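Local atomic coordinates of SusD homolog (Bacteroides ovatus, PDB entry 4F53), a protein that probably binds glycans at the cell surface, perhaps mucin O-glycans, as a SusD/RagB-family outer membrane lipoprotein with a TPR-like helical fold. Residues A241-Q252 against V326-R336; E444-T452 against D471-P479. All coordinates share one frame; numbering follows the deposited sequence.

Contact 1 of 2, residues A241-Q252 against V326-R336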
loop_
_atom_site.group_PDB
_atom_site.type_symbol
_atom_site.label_atom_id
_atom_site.label_comp_id
_atom_site.label_asym_id
_atom_site.label_seq_id
_atom_site.Cartn_x
_atom_site.Cartn_y
_atom_site.Cartn_z
ATOM N N ALA A 241 11.357 0.307 -7.904
ATOM C CA ALA A 241 11.390 -1.157 -7.780
ATOM C C ALA A 241 10.125 -1.766 -8.395
ATOM O O ALA A 241 9.014 -1.524 -7.928
ATOM C CB ALA A 241 11.548 -1.580 -6.319
ATOM N N TYR A 242 10.324 -2.528 -9.486
ATOM C CA TYR A 242 9.287 -3.206 -10.272
ATOM C C TYR A 242 9.724 -4.635 -10.488
ATOM O O TYR A 242 10.810 -4.848 -11.007
ATOM C CB TYR A 242 9.060 -2.492 -11.631
ATOM C CG TYR A 242 8.689 -1.035 -11.467
ATOM C CD1 TYR A 242 7.373 -0.655 -11.219
ATOM C CD2 TYR A 242 9.658 -0.037 -11.539
ATOM C CE1 TYR A 242 7.033 0.679 -11.040
ATOM C CE2 TYR A 242 9.329 1.302 -11.359
ATOM C CZ TYR A 242 8.016 1.655 -11.108
ATOM O OH TYR A 242 7.676 2.977 -10.954
ATOM N N ARG A 243 8.938 -5.607 -10.035
ATOM C CA ARG A 243 9.340 -7.007 -10.164
ATOM C C ARG A 243 8.813 -7.631 -11.441
ATOM O O ARG A 243 7.623 -7.545 -11.734
ATOM C CB ARG A 243 8.883 -7.837 -8.944
ATOM C CG ARG A 243 9.569 -9.204 -8.859
ATOM C CD ARG A 243 9.274 -9.961 -7.574
ATOM N NE ARG A 243 9.115 -11.411 -7.815
ATOM C CZ ARG A 243 8.047 -11.979 -8.396
ATOM N NH1 ARG A 243 7.012 -11.228 -8.803
ATOM N NH2 ARG A 243 8.006 -13.292 -8.578
ATOM N N LYS A 244 9.707 -8.285 -12.192
ATOM C CA LYS A 244 9.353 -9.030 -13.405
ATOM C C LYS A 244 8.680 -10.291 -12.905
ATOM O O LYS A 244 9.278 -11.053 -12.110
ATOM C CB LYS A 244 10.590 -9.289 -14.299
ATOM C CG LYS A 244 10.329 -10.256 -15.448
ATOM C CD LYS A 244 11.564 -10.544 -16.255
ATOM C CE LYS A 244 11.276 -11.471 -17.405
ATOM N NZ LYS A 244 12.519 -11.807 -18.148
ATOM N N VAL A 245 7.389 -10.467 -13.283
ATOM C CA VAL A 245 6.576 -11.594 -12.802
ATOM C C VAL A 245 7.214 -12.933 -13.198
ATOM O O VAL A 245 7.853 -13.038 -14.260
ATOM C CB VAL A 245 5.074 -11.519 -13.216
ATOM C CG1 VAL A 245 4.430 -10.235 -12.702
ATOM C CG2 VAL A 245 4.872 -11.687 -14.726
ATOM N N ALA A 246 7.076 -13.932 -12.322
ATOM C CA ALA A 246 7.580 -15.281 -12.592
ATOM C C ALA A 246 6.620 -16.000 -13.518
ATOM O O ALA A 246 7.064 -16.695 -14.426
ATOM C CB ALA A 246 7.754 -16.057 -11.295
ATOM N N ASP A 247 5.307 -15.786 -13.338
ATOM C CA ASP A 247 4.288 -16.411 -14.174
ATOM C C ASP A 247 3.291 -15.367 -14.735
ATOM O O ASP A 247 3.208 -15.207 -15.948
ATOM C CB ASP A 247 3.561 -17.525 -13.406
ATOM C CG ASP A 247 2.674 -18.348 -14.311
ATOM O OD1 ASP A 247 3.214 -19.177 -15.076
ATOM O OD2 ASP A 247 1.451 -18.110 -14.317
ATOM N N HIS A 248 2.516 -14.697 -13.879
ATOM C CA HIS A 248 1.580 -13.677 -14.351
ATOM C C HIS A 248 1.268 -12.640 -13.291
ATOM O O HIS A 248 1.329 -12.939 -12.096
ATOM C CB HIS A 248 0.272 -14.313 -14.857
ATOM C CG HIS A 248 -0.535 -15.040 -13.828
ATOM N ND1 HIS A 248 -0.309 -16.390 -13.548
ATOM C CD2 HIS A 248 -1.588 -14.602 -13.093
ATOM C CE1 HIS A 248 -1.215 -16.723 -12.641
ATOM N NE2 HIS A 248 -2.003 -15.676 -12.326
ATOM N N ASN A 249 0.896 -11.429 -13.732
ATOM C CA ASN A 249 0.450 -10.357 -12.841
ATOM C C ASN A 249 -0.960 -10.731 -12.324
ATOM O O ASN A 249 -1.869 -10.950 -13.136
ATOM C CB ASN A 249 0.447 -8.994 -13.550
ATOM C CG ASN A 249 0.222 -7.853 -12.608
ATOM O OD1 ASN A 249 -0.727 -7.839 -11.832
ATOM N ND2 ASN A 249 1.079 -6.861 -12.657
ATOM N N PRO A 250 -1.137 -10.837 -10.982
ATOM C CA PRO A 250 -2.436 -11.290 -10.436
ATOM C C PRO A 250 -3.596 -10.317 -10.694
ATOM O O PRO A 250 -4.728 -10.759 -10.718
ATOM C CB PRO A 250 -2.149 -11.424 -8.932
ATOM C CG PRO A 250 -1.009 -10.497 -8.664
ATOM C CD PRO A 250 -0.148 -10.614 -9.898
ATOM N N TRP A 251 -3.321 -9.018 -10.902
ATOM C CA TRP A 251 -4.350 -8.007 -11.189
ATOM C C TRP A 251 -5.105 -8.298 -12.472
ATOM O O TRP A 251 -6.275 -7.925 -12.571
ATOM C CB TRP A 251 -3.753 -6.614 -11.263
ATOM C CG TRP A 251 -3.305 -6.135 -9.915
ATOM C CD1 TRP A 251 -2.036 -6.161 -9.406
ATOM C CD2 TRP A 251 -4.147 -5.615 -8.878
ATOM N NE1 TRP A 251 -2.031 -5.672 -8.119
ATOM C CE2 TRP A 251 -3.317 -5.336 -7.763
ATOM C CE3 TRP A 251 -5.531 -5.369 -8.773
ATOM C CZ2 TRP A 251 -3.822 -4.763 -6.576
ATOM C CZ3 TRP A 251 -6.034 -4.859 -7.573
ATOM C CH2 TRP A 251 -5.184 -4.541 -6.507
ATOM N N GLN A 252 -4.455 -8.976 -13.445
ATOM C CA GLN A 252 -5.104 -9.385 -14.693
ATOM C C GLN A 252 -6.244 -10.368 -14.374
ATOM O O GLN A 252 -7.280 -10.338 -15.018
ATOM C CB GLN A 252 -4.096 -9.989 -15.680
ATOM C CG GLN A 252 -4.729 -10.335 -17.043
ATOM C CD GLN A 252 -5.307 -11.749 -17.095
ATOM O OE1 GLN A 252 -5.052 -12.628 -16.251
ATOM N NE2 GLN A 252 -6.124 -12.002 -18.066
ATOM N N VAL A 326 -4.400 -3.823 -17.694
ATOM C CA VAL A 326 -3.362 -4.733 -17.162
ATOM C C VAL A 326 -3.293 -6.004 -17.978
ATOM O O VAL A 326 -4.337 -6.519 -18.387
ATOM C CB VAL A 326 -3.602 -5.033 -15.632
ATOM C CG1 VAL A 326 -4.975 -5.667 -15.361
ATOM C CG2 VAL A 326 -2.461 -5.842 -14.992
ATOM N N THR A 327 -2.068 -6.507 -18.215
ATOM C CA THR A 327 -1.834 -7.795 -18.875
ATOM C C THR A 327 -1.092 -8.737 -17.901
ATOM O O THR A 327 -0.549 -8.290 -16.887
ATOM C CB THR A 327 -1.102 -7.688 -20.215
ATOM O OG1 THR A 327 0.276 -7.457 -20.000
ATOM C CG2 THR A 327 -1.702 -6.673 -21.143
ATOM N N THR A 328 -1.067 -10.035 -18.222
ATOM C CA THR A 328 -0.408 -11.043 -17.403
ATOM C C THR A 328 1.111 -10.791 -17.284
ATOM O O THR A 328 1.718 -11.180 -16.299
ATOM C CB THR A 328 -0.656 -12.441 -17.966
ATOM O OG1 THR A 328 -0.151 -12.514 -19.289
ATOM C CG2 THR A 328 -2.123 -12.859 -17.924
ATOM N N SER A 329 1.712 -10.128 -18.257
ATOM C CA SER A 329 3.157 -9.937 -18.223
ATOM C C SER A 329 3.586 -8.613 -17.573
ATOM O O SER A 329 4.790 -8.399 -17.401
ATOM C CB SER A 329 3.732 -10.054 -19.634
ATOM O OG SER A 329 3.216 -9.012 -20.436
ATOM N N ASP A 330 2.630 -7.758 -17.164
ATOM C CA ASP A 330 2.954 -6.482 -16.514
ATOM C C ASP A 330 3.702 -6.689 -15.217
ATOM O O ASP A 330 3.383 -7.609 -14.453
ATOM C CB ASP A 330 1.687 -5.643 -16.257
ATOM C CG ASP A 330 1.055 -5.053 -17.518
ATOM O OD1 ASP A 330 1.697 -5.110 -18.607
ATOM O OD2 ASP A 330 -0.084 -4.572 -17.433
ATOM N N ASN A 331 4.682 -5.820 -14.953
ATOM C CA ASN A 331 5.478 -5.862 -13.728
ATOM C C ASN A 331 4.668 -5.545 -12.505
ATOM O O ASN A 331 3.712 -4.754 -12.547
ATOM C CB ASN A 331 6.644 -4.867 -13.778
ATOM C CG ASN A 331 7.665 -5.159 -14.815
ATOM O OD1 ASN A 331 7.880 -6.309 -15.228
ATOM N ND2 ASN A 331 8.329 -4.117 -15.231
ATOM N N ILE A 332 5.081 -6.141 -11.399
ATOM C CA ILE A 332 4.475 -5.853 -10.111
ATOM C C ILE A 332 5.169 -4.577 -9.564
ATOM O O ILE A 332 6.378 -4.429 -9.683
ATOM C CB ILE A 332 4.539 -7.092 -9.193
ATOM C CG1 ILE A 332 3.466 -8.121 -9.670
ATOM C CG2 ILE A 332 4.307 -6.674 -7.762
ATOM C CD1 ILE A 332 3.373 -9.404 -8.921
ATOM N N VAL A 333 4.376 -3.628 -9.052
ATOM C CA VAL A 333 4.871 -2.357 -8.546
ATOM C C VAL A 333 5.238 -2.544 -7.081
ATOM O O VAL A 333 4.352 -2.793 -6.256
ATOM C CB VAL A 333 3.839 -1.211 -8.779
ATOM C CG1 VAL A 333 4.309 0.091 -8.124
ATOM C CG2 VAL A 333 3.543 -1.012 -10.278
ATOM N N VAL A 334 6.545 -2.409 -6.747
ATOM C CA VAL A 334 7.006 -2.630 -5.369
ATOM C C VAL A 334 7.240 -1.285 -4.632
ATOM O O VAL A 334 6.749 -1.111 -3.523
ATOM C CB VAL A 334 8.256 -3.561 -5.312
ATOM C CG1 VAL A 334 8.687 -3.809 -3.872
ATOM C CG2 VAL A 334 8.002 -4.889 -6.036
ATOM N N PHE A 335 7.982 -0.351 -5.241
ATOM C CA PHE A 335 8.316 0.920 -4.621
ATOM C C PHE A 335 8.702 1.917 -5.711
ATOM O O PHE A 335 9.785 1.839 -6.315
ATOM C CB PHE A 335 9.455 0.713 -3.589
ATOM C CG PHE A 335 9.667 1.759 -2.508
ATOM C CD1 PHE A 335 9.211 3.061 -2.671
ATOM C CD2 PHE A 335 10.414 1.462 -1.365
ATOM C CE1 PHE A 335 9.475 4.036 -1.714
ATOM C CE2 PHE A 335 10.659 2.433 -0.400
ATOM C CZ PHE A 335 10.179 3.716 -0.575
ATOM N N ARG A 336 7.796 2.846 -5.973
ATOM C CA ARG A 336 7.964 3.868 -7.007
ATOM C C ARG A 336 8.883 4.988 -6.556
ATOM O O ARG A 336 8.824 5.406 -5.396
ATOM C CB ARG A 336 6.606 4.480 -7.363
ATOM C CG ARG A 336 5.574 3.508 -7.909
ATOM C CD ARG A 336 4.541 4.352 -8.600
ATOM N NE ARG A 336 3.427 3.606 -9.182
ATOM C CZ ARG A 336 3.418 3.102 -10.409
ATOM N NH1 ARG A 336 4.496 3.168 -11.169
ATOM N NH2 ARG A 336 2.344 2.481 -10.867
HETATM O O HOH W 1 6.603 -8.594 -15.421
#

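Contact 2 of 2, residues E444-T452 against D471-P479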
loop_
_atom_site.group_PDB
_atom_site.type_symbol
_atom_site.label_atom_id
_atom_site.label_comp_id
_atom_site.label_asym_id
_atom_site.label_seq_id
_atom_site.Cartn_x
_atom_site.Cartn_y
_atom_site.Cartn_z
ATOM N N GLU A 444 0.526 0.562 0.993
ATOM C CA GLU A 444 1.210 1.811 1.334
ATOM C C GLU A 444 0.204 2.951 1.445
ATOM O O GLU A 444 0.286 3.714 2.401
ATOM C CB GLU A 444 2.344 2.153 0.315
ATOM C CG GLU A 444 3.257 3.283 0.782
ATOM C CD GLU A 444 3.817 3.260 2.207
ATOM O OE1 GLU A 444 4.065 2.163 2.766
ATOM O OE2 GLU A 444 4.022 4.360 2.765
ATOM N N SER A 445 -0.721 3.061 0.487
ATOM C CA SER A 445 -1.717 4.153 0.462
ATOM C C SER A 445 -2.746 4.057 1.598
ATOM O O SER A 445 -3.206 5.100 2.055
ATOM C CB SER A 445 -2.422 4.236 -0.889
ATOM O OG SER A 445 -1.453 4.722 -1.800
ATOM N N TRP A 446 -3.075 2.841 2.067
ATOM C CA TRP A 446 -3.943 2.655 3.238
ATOM C C TRP A 446 -3.176 3.163 4.497
ATOM O O TRP A 446 -3.713 3.926 5.311
ATOM C CB TRP A 446 -4.396 1.170 3.405
ATOM C CG TRP A 446 -5.174 0.910 4.681
ATOM C CD1 TRP A 446 -6.087 1.744 5.268
ATOM C CD2 TRP A 446 -5.109 -0.267 5.518
ATOM N NE1 TRP A 446 -6.599 1.161 6.410
ATOM C CE2 TRP A 446 -5.996 -0.056 6.605
ATOM C CE3 TRP A 446 -4.366 -1.473 5.470
ATOM C CZ2 TRP A 446 -6.191 -1.019 7.619
ATOM C CZ3 TRP A 446 -4.551 -2.419 6.479
ATOM C CH2 TRP A 446 -5.448 -2.189 7.539
ATOM N N THR A 447 -1.901 2.796 4.616
ATOM C CA THR A 447 -1.077 3.239 5.746
ATOM C C THR A 447 -0.980 4.793 5.748
ATOM O O THR A 447 -1.094 5.419 6.797
ATOM C CB THR A 447 0.301 2.559 5.666
ATOM O OG1 THR A 447 0.122 1.141 5.770
ATOM C CG2 THR A 447 1.236 3.028 6.727
ATOM N N GLU A 448 -0.808 5.394 4.578
ATOM C CA GLU A 448 -0.645 6.848 4.467
ATOM C C GLU A 448 -1.959 7.593 4.704
ATOM O O GLU A 448 -1.942 8.693 5.248
ATOM C CB GLU A 448 0.018 7.213 3.113
ATOM C CG GLU A 448 1.501 6.812 3.153
ATOM C CD GLU A 448 2.319 7.509 4.234
ATOM O OE1 GLU A 448 2.749 8.651 3.972
ATOM O OE2 GLU A 448 2.471 6.964 5.357
ATOM N N TYR A 449 -3.093 6.965 4.345
ATOM C CA TYR A 449 -4.423 7.514 4.583
ATOM C C TYR A 449 -4.678 7.589 6.107
ATOM O O TYR A 449 -5.145 8.615 6.636
ATOM C CB TYR A 449 -5.493 6.672 3.871
ATOM C CG TYR A 449 -6.880 7.084 4.276
ATOM C CD1 TYR A 449 -7.445 8.258 3.789
ATOM C CD2 TYR A 449 -7.584 6.373 5.254
ATOM C CE1 TYR A 449 -8.694 8.692 4.219
ATOM C CE2 TYR A 449 -8.845 6.791 5.682
ATOM C CZ TYR A 449 -9.398 7.950 5.155
ATOM O OH TYR A 449 -10.626 8.404 5.565
ATOM N N ARG A 450 -4.351 6.495 6.804
ATOM C CA ARG A 450 -4.502 6.434 8.247
ATOM C C ARG A 450 -3.591 7.449 8.937
ATOM O O ARG A 450 -4.050 8.169 9.802
ATOM C CB ARG A 450 -4.209 5.032 8.761
ATOM C CG ARG A 450 -5.256 4.002 8.344
ATOM C CD ARG A 450 -4.845 2.628 8.879
ATOM N NE ARG A 450 -3.823 1.985 8.034
ATOM C CZ ARG A 450 -3.116 0.916 8.397
ATOM N NH1 ARG A 450 -3.282 0.377 9.601
ATOM N NH2 ARG A 450 -2.229 0.389 7.572
ATOM N N ARG A 451 -2.321 7.531 8.538
ATOM C CA ARG A 451 -1.354 8.426 9.160
ATOM C C ARG A 451 -1.729 9.913 8.987
ATOM O O ARG A 451 -1.699 10.665 9.959
ATOM C CB ARG A 451 0.069 8.171 8.591
ATOM C CG ARG A 451 1.161 8.971 9.334
ATOM C CD ARG A 451 2.567 8.716 8.833
ATOM N NE ARG A 451 2.773 9.063 7.415
ATOM C CZ ARG A 451 3.141 10.261 6.960
ATOM N NH1 ARG A 451 3.294 11.279 7.793
ATOM N NH2 ARG A 451 3.311 10.460 5.664
ATOM N N THR A 452 -2.066 10.332 7.763
ATOM C CA THR A 452 -2.262 11.753 7.485
ATOM C C THR A 452 -3.718 12.205 7.377
ATOM O O THR A 452 -3.961 13.406 7.474
ATOM C CB THR A 452 -1.527 12.098 6.167
ATOM O OG1 THR A 452 -2.203 11.459 5.089
ATOM C CG2 THR A 452 -0.073 11.676 6.181
ATOM N N ASP A 471 -17.420 5.549 10.282
ATOM C CA ASP A 471 -17.522 5.812 8.847
ATOM C C ASP A 471 -16.471 6.787 8.322
ATOM O O ASP A 471 -15.963 6.556 7.244
ATOM C CB ASP A 471 -18.918 6.321 8.478
ATOM C CG ASP A 471 -20.005 5.255 8.548
ATOM O OD1 ASP A 471 -19.712 4.083 8.221
ATOM O OD2 ASP A 471 -21.151 5.599 8.926
ATOM N N ALA A 472 -16.144 7.836 9.067
ATOM C CA ALA A 472 -15.137 8.831 8.693
ATOM C C ALA A 472 -13.693 8.287 8.820
ATOM O O ALA A 472 -12.837 8.643 8.018
ATOM C CB ALA A 472 -15.290 10.070 9.559
ATOM N N GLU A 473 -13.441 7.431 9.820
ATOM C CA GLU A 473 -12.134 6.833 10.102
ATOM C C GLU A 473 -11.809 5.620 9.237
ATOM O O GLU A 473 -10.652 5.420 8.888
ATOM C CB GLU A 473 -12.087 6.373 11.569
ATOM C CG GLU A 473 -12.041 7.494 12.577
ATOM C CD GLU A 473 -10.676 7.612 13.203
ATOM O OE1 GLU A 473 -10.295 6.711 13.987
ATOM O OE2 GLU A 473 -9.960 8.578 12.863
ATOM N N GLY A 474 -12.805 4.773 8.991
ATOM C CA GLY A 474 -12.626 3.509 8.286
ATOM C C GLY A 474 -11.837 2.526 9.134
ATOM O O GLY A 474 -11.692 2.722 10.341
ATOM N N ALA A 475 -11.353 1.446 8.536
ATOM C CA ALA A 475 -10.552 0.445 9.255
ATOM C C ALA A 475 -9.157 1.024 9.567
ATOM O O ALA A 475 -8.484 1.558 8.693
ATOM C CB ALA A 475 -10.437 -0.827 8.417
ATOM N N ARG A 476 -8.748 0.943 10.821
ATOM C CA ARG A 476 -7.483 1.480 11.315
ATOM C C ARG A 476 -6.462 0.373 11.454
ATOM O O ARG A 476 -5.259 0.625 11.553
ATOM C CB ARG A 476 -7.692 2.200 12.667
ATOM C CG ARG A 476 -8.820 3.236 12.658
ATOM C CD ARG A 476 -8.700 4.203 11.484
ATOM N NE ARG A 476 -7.535 5.067 11.630
ATOM C CZ ARG A 476 -7.338 6.167 10.922
ATOM N NH1 ARG A 476 -8.188 6.505 9.958
ATOM N NH2 ARG A 476 -6.295 6.942 11.170
ATOM N N ARG A 477 -6.951 -0.861 11.458
ATOM C CA ARG A 477 -6.123 -2.058 11.567
ATOM C C ARG A 477 -7.009 -3.285 11.340
ATOM O O ARG A 477 -8.209 -3.151 11.098
ATOM C CB ARG A 477 -5.426 -2.113 12.962
ATOM C CG ARG A 477 -6.396 -2.356 14.113
ATOM C CD ARG A 477 -5.718 -2.465 15.460
ATOM N NE ARG A 477 -4.964 -3.706 15.646
ATOM C CZ ARG A 477 -5.437 -4.821 16.189
ATOM N NH1 ARG A 477 -6.720 -4.913 16.524
ATOM N NH2 ARG A 477 -4.644 -5.873 16.353
HETATM N N MSE A 478 -6.406 -4.468 11.423
HETATM C CA MSE A 478 -7.113 -5.733 11.388
HETATM C C MSE A 478 -7.026 -6.339 12.767
HETATM O O MSE A 478 -5.983 -6.191 13.419
HETATM C CB MSE A 478 -6.525 -6.682 10.319
HETATM C CG MSE A 478 -6.810 -6.224 8.893
HETATM SE SE MSE A 478 -8.674 -6.389 8.373
HETATM C CE MSE A 478 -8.914 -8.332 8.529
ATOM N N PRO A 479 -8.103 -7.014 13.246
ATOM C CA PRO A 479 -8.008 -7.689 14.544
ATOM C C PRO A 479 -7.209 -8.982 14.415
ATOM O O PRO A 479 -7.143 -9.554 13.328
ATOM C CB PRO A 479 -9.467 -7.952 14.908
ATOM C CG PRO A 479 -10.174 -8.079 13.600
ATOM C CD PRO A 479 -9.400 -7.287 12.578
HETATM O O HOH W 2 -7.212 9.027 8.529
#

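Contact 1 of 2, residues A241-Q252 against V326-R336
Ala241 and Phe335 pair at one end of a short two-stranded antiparallel sheet of strands 241-243 and 332-335, whose axes come within 4.7 Å, their N-to-C directions 150° apart. Ala241 O accepts from both Val334 N and Phe335 N, at 2.9 and 3.1 Å, which defines a classic beta bulge and shifts the register by one residue. Beyond it, Arg243 and Ile332 form a hydrogen-bonded pair.

Tyr242 and Val333 stand side by side on one face of the sheet, Val333 CG2 meeting the tyrosine ring at its edge. Also at the ring edge, Arg336 NH1 gives a weak hydrogen bond to Tyr242 OH (3.2 Å), ring and guanidinium planes lying 60° apart; Arg336 NH2 binds the carbonyl of Phe439. On the other face, Ile332 CD1 touches Pro250 CD and Ile332 CG1 meets Val245 CG1 at 3.8 Å, both partners crossing the isoleucine at about a right angle. Past the strands, Asn249 joins loop to turn: its backbone N donates to Thr328 O (2.7 Å), and its ND2 reaches Asp330 O (3.0 Å) from above the carbonyl plane. With CG anti to the backbone N (chi1 -170°), the same amide offers OD1 to Trp251 N, an N-cap bond, so both ends of the amide are engaged and its rotation is fixed. A water bridges Val245 N, Ser329 O and Asn331 OD1.

The capped helix 250-257 packs against helix 44-58 through Pro250 and Trp251. Glu42 forms a salt bridge with Arg243, and at the bulged end Phe335 meets Phe196 of helix 190-207 edge-to-face, tying the sheet to the surrounding helices.

Contact 2 of 2, residues E444-T452 against D471-P479
Trp446 and Arg450 of helix 442-452 each donate a hydrogen bond to a carbonyl of the following loop. Trp446 NE1 meets Ala475 O at 3.0 Å, with the oxygen lying in the indole plane, and Arg450 NH1 meets Arg476 O at 2.8 Å, approaching from above the carbonyl plane. The bend of the Arg450 chain at chi3 (-80°) folds its guanidinium back along the helix. NH1 also binds the carbonyl of Asp129 in helix 110-131, so each of its three nitrogens has a partner, NE (to Trp446 O) and NH2 (to Thr447 OG1) only through weak bonds.

Van der Waals contact adds to this. The Arg450 guanidinium lies over one face of the indole, NE 3.2 Å above the Trp446 ring near its rim, and the far end of the indole reaches the backbone of Arg477. Ala475 and selenomethionine Met478 pack on Phe58 of helix 44-58.

Charged groups and a water gather round Arg476, whose chain runs past Arg450 in the opposite direction, the guanidinium planes 80° apart. One face lies over the aliphatic CG of Arg450; over the other is Glu473 OE2, a long, purely electrostatic pairing, while Glu473 OE1 accepts from His514 NE2. Arg476 NH1 donates in plane to Glu473 O at 2.9 Å and to a water that also binds Tyr449 O; NH2 forms a salt bridge with Asp518.

A leucine in place of Arg450 would probably leave the carbonyls of Arg476 and Asp129 without this donor.

The chemistry implies a loop fastened by its main-chain oxygens: an indole and a guanidinium supply the donors across the contact, Arg476 braces its own loop through Glu473 O, and nearby carboxylates probably offset the like charges, Arg450 NE and Arg476 NE being 6.0 Å apart.

How the contacts relate
Contact 1 closes before contact 2 opens along the chain, and the two do not touch: their centres are 25 Å apart and their nearest atoms about 7 Å. Both use side-chain N-H groups to hold main-chain carbonyls, but contact 1 rests on a bulged strand pair and a helix cap, contact 2 on a helix against irregular chain. Helix 44-58 borders both, presenting Ser47 and Cys52 to contact 1 and Met54 and Phe58 to contact 2. A bound calcium ion lies about 12 Å from the Tyr242 side chain, and a glycerol, probably from crystallisation, is hydrogen-bonded to Tyr449 OH; neither establishes where glycan would bind.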